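Local atomic coordinates of plasma serine protease inhibitor (Homo sapiens, PDB entry 3DY0), a protein that inactivates serine proteases in body fluids and secretions in a heparin-dependent manner, binding them irreversibly after they cleave its reactive centre loop. Residues Met38-Ala41 against Met42-Leu45; Val110-Met113 against Lys114-Leu118. All coordinates share one frame; numbering follows the deposited sequence.

Contact 1 (Met38-Ala41 against Met42-Leu45); sequences MSLA and MLSL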
loop_
_atom_site.group_PDB
_atom_site.type_symbol
_atom_site.label_atom_id
_atom_site.label_comp_id
_atom_site.label_asym_id
_atom_site.label_seq_id
_atom_site.Cartn_x
_atom_site.Cartn_y
_atom_site.Cartn_z
ATOM N N MET A 38 -6.156 4.416 -4.687
ATOM C CA MET A 38 -7.233 3.981 -5.573
ATOM C C MET A 38 -8.545 4.019 -4.792
ATOM O O MET A 38 -9.569 4.460 -5.307
ATOM C CB MET A 38 -6.963 2.573 -6.122
ATOM C CG MET A 38 -8.076 2.046 -7.025
ATOM S SD MET A 38 -7.586 0.653 -8.060
ATOM C CE MET A 38 -6.627 1.505 -9.320
ATOM N N SER A 39 -8.507 3.594 -3.529
ATOM C CA SER A 39 -9.713 3.609 -2.702
ATOM C C SER A 39 -10.224 5.030 -2.495
ATOM O O SER A 39 -11.425 5.279 -2.555
ATOM C CB SER A 39 -9.438 2.962 -1.341
ATOM O OG SER A 39 -9.146 1.581 -1.484
ATOM N N LEU A 40 -9.307 5.961 -2.248
ATOM C CA LEU A 40 -9.683 7.354 -2.046
ATOM C C LEU A 40 -10.215 7.963 -3.346
ATOM O O LEU A 40 -11.150 8.767 -3.329
ATOM C CB LEU A 40 -8.481 8.151 -1.531
ATOM C CG LEU A 40 -8.174 7.948 -0.045
ATOM C CD1 LEU A 40 -6.848 8.610 0.298
ATOM C CD2 LEU A 40 -9.300 8.546 0.798
ATOM N N ALA A 41 -9.616 7.584 -4.474
ATOM C CA ALA A 41 -10.068 8.087 -5.765
ATOM C C ALA A 41 -11.500 7.610 -6.032
ATOM O O ALA A 41 -12.342 8.375 -6.499
ATOM C CB ALA A 41 -9.138 7.603 -6.869
ATOM N N MET A 42 -11.778 6.342 -5.743
ATOM C CA MET A 42 -13.125 5.815 -5.942
ATOM C C MET A 42 -14.095 6.525 -5.005
ATOM O O MET A 42 -15.216 6.867 -5.388
ATOM C CB MET A 42 -13.153 4.305 -5.677
ATOM C CG MET A 42 -12.401 3.499 -6.728
ATOM S SD MET A 42 -12.612 1.715 -6.553
ATOM C CE MET A 42 -11.858 1.447 -4.921
ATOM N N LEU A 43 -13.657 6.747 -3.773
ATOM C CA LEU A 43 -14.491 7.422 -2.788
ATOM C C LEU A 43 -14.860 8.826 -3.274
ATOM O O LEU A 43 -15.987 9.279 -3.072
ATOM C CB LEU A 43 -13.758 7.500 -1.443
ATOM C CG LEU A 43 -14.481 8.166 -0.269
ATOM C CD1 LEU A 43 -15.814 7.466 -0.008
ATOM C CD2 LEU A 43 -13.597 8.102 0.968
ATOM N N SER A 44 -13.922 9.505 -3.933
ATOM C CA SER A 44 -14.186 10.855 -4.426
ATOM C C SER A 44 -15.275 10.888 -5.498
ATOM O O SER A 44 -15.911 11.921 -5.705
ATOM C CB SER A 44 -12.904 11.506 -4.972
ATOM O OG SER A 44 -12.565 11.037 -6.269
ATOM N N LEU A 45 -15.504 9.762 -6.168
ATOM C CA LEU A 45 -16.522 9.710 -7.214
ATOM C C LEU A 45 -17.900 10.086 -6.690
ATOM O O LEU A 45 -18.706 10.681 -7.411
ATOM C CB LEU A 45 -16.590 8.314 -7.833
ATOM C CG LEU A 45 -15.427 7.899 -8.738
ATOM C CD1 LEU A 45 -15.608 6.437 -9.139
ATOM C CD2 LEU A 45 -15.377 8.800 -9.975
#
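Met42 lies one helical turn beyond Met38 within the alpha-helix 33-45, helix B of the serpin fold, and its side chain runs back across the Met38 carbonyl. Its amide first makes the routine backbone bond, Met42 N to Met38 O at 2.9 Å. CB is 3.6 Å from Met38 O and CG, the next atom, is closer at 3.3 Å. SD faces Met113 of helix 107-117. A turn about the CG-SD bond (chi3 -63°) brings the methyl back along the helix: CE comes 3.8 Å from Ser39 CA and, more loosely, 4.4 Å from Met38 CG. Met42 thus packs against the backbone of the preceding turn more than against its side chains.

On another flank, Leu40 CD2 and Leu43 CD2 meet at 4.3 Å. These two leucines also reach Ile55 of helix 49-58, so this face packs against a neighbouring helix. Ser39 OG is bonded to Ser35 O, the carbonyl one turn before it.

Toward the end of the helix, the backbone bond from Leu45 N to Ala41 O is weak, Leu45 N also donating to Met42 O. The hydroxyl of Ser44 gives Ala41 O a second donor: with chi1 at 78°, OG sits between its own backbone N and carbonyl carbon and donates to Ala41 O at 2.7 Å, meeting the carbonyl at a C=O...OG angle of 130°.

Contact 2 (Val110-Met113 against Lys114-Leu118); sequences VSAM and KTLYL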
loop_
_atom_site.group_PDB
_atom_site.type_symbol
_atom_site.label_atom_id
_atom_site.label_comp_id
_atom_site.label_asym_id
_atom_site.label_seq_id
_atom_site.Cartn_x
_atom_site.Cartn_y
_atom_site.Cartn_z
ATOM N N VAL A 110 -22.484 4.025 -9.516
ATOM C CA VAL A 110 -22.311 2.628 -9.891
ATOM C C VAL A 110 -21.711 2.509 -11.292
ATOM O O VAL A 110 -20.837 1.676 -11.529
ATOM C CB VAL A 110 -23.652 1.868 -9.833
ATOM C CG1 VAL A 110 -23.465 0.446 -10.337
ATOM C CG2 VAL A 110 -24.170 1.854 -8.410
ATOM N N SER A 111 -22.174 3.347 -12.215
ATOM C CA SER A 111 -21.670 3.324 -13.586
ATOM C C SER A 111 -20.202 3.731 -13.652
ATOM O O SER A 111 -19.413 3.128 -14.379
ATOM C CB SER A 111 -22.502 4.253 -14.475
ATOM O OG SER A 111 -23.822 3.759 -14.636
ATOM N N ALA A 112 -19.839 4.759 -12.891
ATOM C CA ALA A 112 -18.462 5.236 -12.868
ATOM C C ALA A 112 -17.549 4.165 -12.283
ATOM O O ALA A 112 -16.440 3.942 -12.769
ATOM C CB ALA A 112 -18.366 6.515 -12.043
ATOM N N MET A 113 -18.020 3.505 -11.231
ATOM C CA MET A 113 -17.238 2.457 -10.589
ATOM C C MET A 113 -16.985 1.289 -11.536
ATOM O O MET A 113 -15.882 0.747 -11.580
ATOM C CB MET A 113 -17.952 1.972 -9.326
ATOM C CG MET A 113 -17.855 2.942 -8.152
ATOM S SD MET A 113 -16.183 2.982 -7.429
ATOM C CE MET A 113 -16.286 1.587 -6.342
ATOM N N LYS A 114 -18.003 0.909 -12.302
ATOM C CA LYS A 114 -17.860 -0.197 -13.240
ATOM C C LYS A 114 -16.983 0.163 -14.435
ATOM O O LYS A 114 -16.140 -0.630 -14.854
ATOM C CB LYS A 114 -19.242 -0.662 -13.720
ATOM C CG LYS A 114 -20.054 -1.361 -12.633
ATOM C CD LYS A 114 -21.448 -1.769 -13.111
ATOM C CE LYS A 114 -22.241 -2.428 -11.985
ATOM N NZ LYS A 114 -23.640 -2.752 -12.393
ATOM N N THR A 115 -17.168 1.367 -14.969
ATOM C CA THR A 115 -16.414 1.820 -16.135
ATOM C C THR A 115 -14.974 2.243 -15.861
ATOM O O THR A 115 -14.052 1.830 -16.566
ATOM C CB THR A 115 -17.131 2.998 -16.821
ATOM O OG1 THR A 115 -18.440 2.586 -17.228
ATOM C CG2 THR A 115 -16.350 3.463 -18.046
ATOM N N LEU A 116 -14.786 3.074 -14.842
ATOM C CA LEU A 116 -13.462 3.571 -14.500
ATOM C C LEU A 116 -12.640 2.623 -13.639
ATOM O O LEU A 116 -11.432 2.495 -13.833
ATOM C CB LEU A 116 -13.583 4.913 -13.776
ATOM C CG LEU A 116 -14.163 6.081 -14.576
ATOM C CD1 LEU A 116 -14.414 7.256 -13.646
ATOM C CD2 LEU A 116 -13.205 6.470 -15.692
ATOM N N TYR A 117 -13.285 1.951 -12.692
ATOM C CA TYR A 117 -12.547 1.071 -11.801
ATOM C C TYR A 117 -12.820 -0.424 -11.925
ATOM O O TYR A 117 -12.354 -1.214 -11.100
ATOM C CB TYR A 117 -12.738 1.556 -10.358
ATOM C CG TYR A 117 -12.089 2.908 -10.136
ATOM C CD1 TYR A 117 -12.775 4.095 -10.407
ATOM C CD2 TYR A 117 -10.755 2.995 -9.747
ATOM C CE1 TYR A 117 -12.142 5.333 -10.301
ATOM C CE2 TYR A 117 -10.112 4.221 -9.640
ATOM C CZ TYR A 117 -10.807 5.385 -9.921
ATOM O OH TYR A 117 -10.149 6.593 -9.855
ATOM N N LEU A 118 -13.547 -0.804 -12.974
ATOM C CA LEU A 118 -13.879 -2.202 -13.246
ATOM C C LEU A 118 -14.381 -2.892 -11.989
ATOM O O LEU A 118 -14.082 -4.064 -11.750
ATOM C CB LEU A 118 -12.641 -2.940 -13.770
ATOM C CG LEU A 118 -11.890 -2.251 -14.910
ATOM C CD1 LEU A 118 -10.700 -3.102 -15.336
ATOM C CD2 LEU A 118 -12.837 -2.020 -16.075
#
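Val110 and Lys114, one turn apart on helix 107-117, run side by side and point the same way. Helical backbone bonds join the two segments: Lys114 N donates to Val110 O, Thr115 N to Ser111 O at 2.9 Å, and Leu116 N to Ala112 O at 2.8 Å. The series fades at the next step, where Tyr117 N to Met113 O is weak, 3.1 Å long with an N-H...O angle of only 133°. Leu118 then leaves helical geometry with a positive phi of 47°, and Met113 makes a backbone hydrogen bond with Ala119.

The one side-chain hydrogen bond across the contact comes from Thr115, whose OG1 donates to Ser111 O at 3.1 Å. That oxygen therefore accepts twice from one residue, amide and hydroxyl reaching it from opposite faces of the carbonyl plane. Ser111 OG is itself bonded to Asp107 O, the same kind of link from a hydroxyl to the carbonyl four residues back.

Apolar contact is led by the lysine chain, extended beyond CG, with Lys114 CE 3.5 Å from Val110 CG1. The valine presents this branch because CG1 stands opposite its backbone N (chi1 175°). Nearer the backbone, the methylene Lys114 CG passes the carbonyl at 3.3 Å from Val110 O. Farther round, Ala112 CB meets Leu116 CD1 at 4.3 Å.

The Tyr117 ring is approached at its edge, near its plane, by Ala112 O.

Helix 107-117 connects strands 90-99 and 120-123, parallel neighbours in the large sheet, as the helix of a beta-alpha-beta unit. Tyr117 OH is hydrogen-bonded to His72 ND1 and Thr115 O to Gln76 NE2, both of helix 65-81, and Tyr117 O to Asn95 ND2 of strand 90-99.

Contacts 1 and 2 follow one another along the chain and lie with their centres about 11 Å apart, their helices meeting mainly round Tyr117, with Met113 beside it. The tyrosine ring is packed by Met42, whose CG is 3.5 Å from Tyr117 CG, and by Leu45, whose CD1 is 3.8 Å from Tyr117 CE1. Ala41 CB lies 3.3 Å from Tyr117 OH. A sulfur-to-methyl contact adds to this, Met42 SD to Met113 CE at 3.7 Å. Phe75 of helix 65-81 touches both Ala41 and Tyr117, and so joins the same core. None of these residues belongs to the glycan site at Asn213, Lys249 and Lys253; the interface is interior packing between helices 33-45 and 107-117.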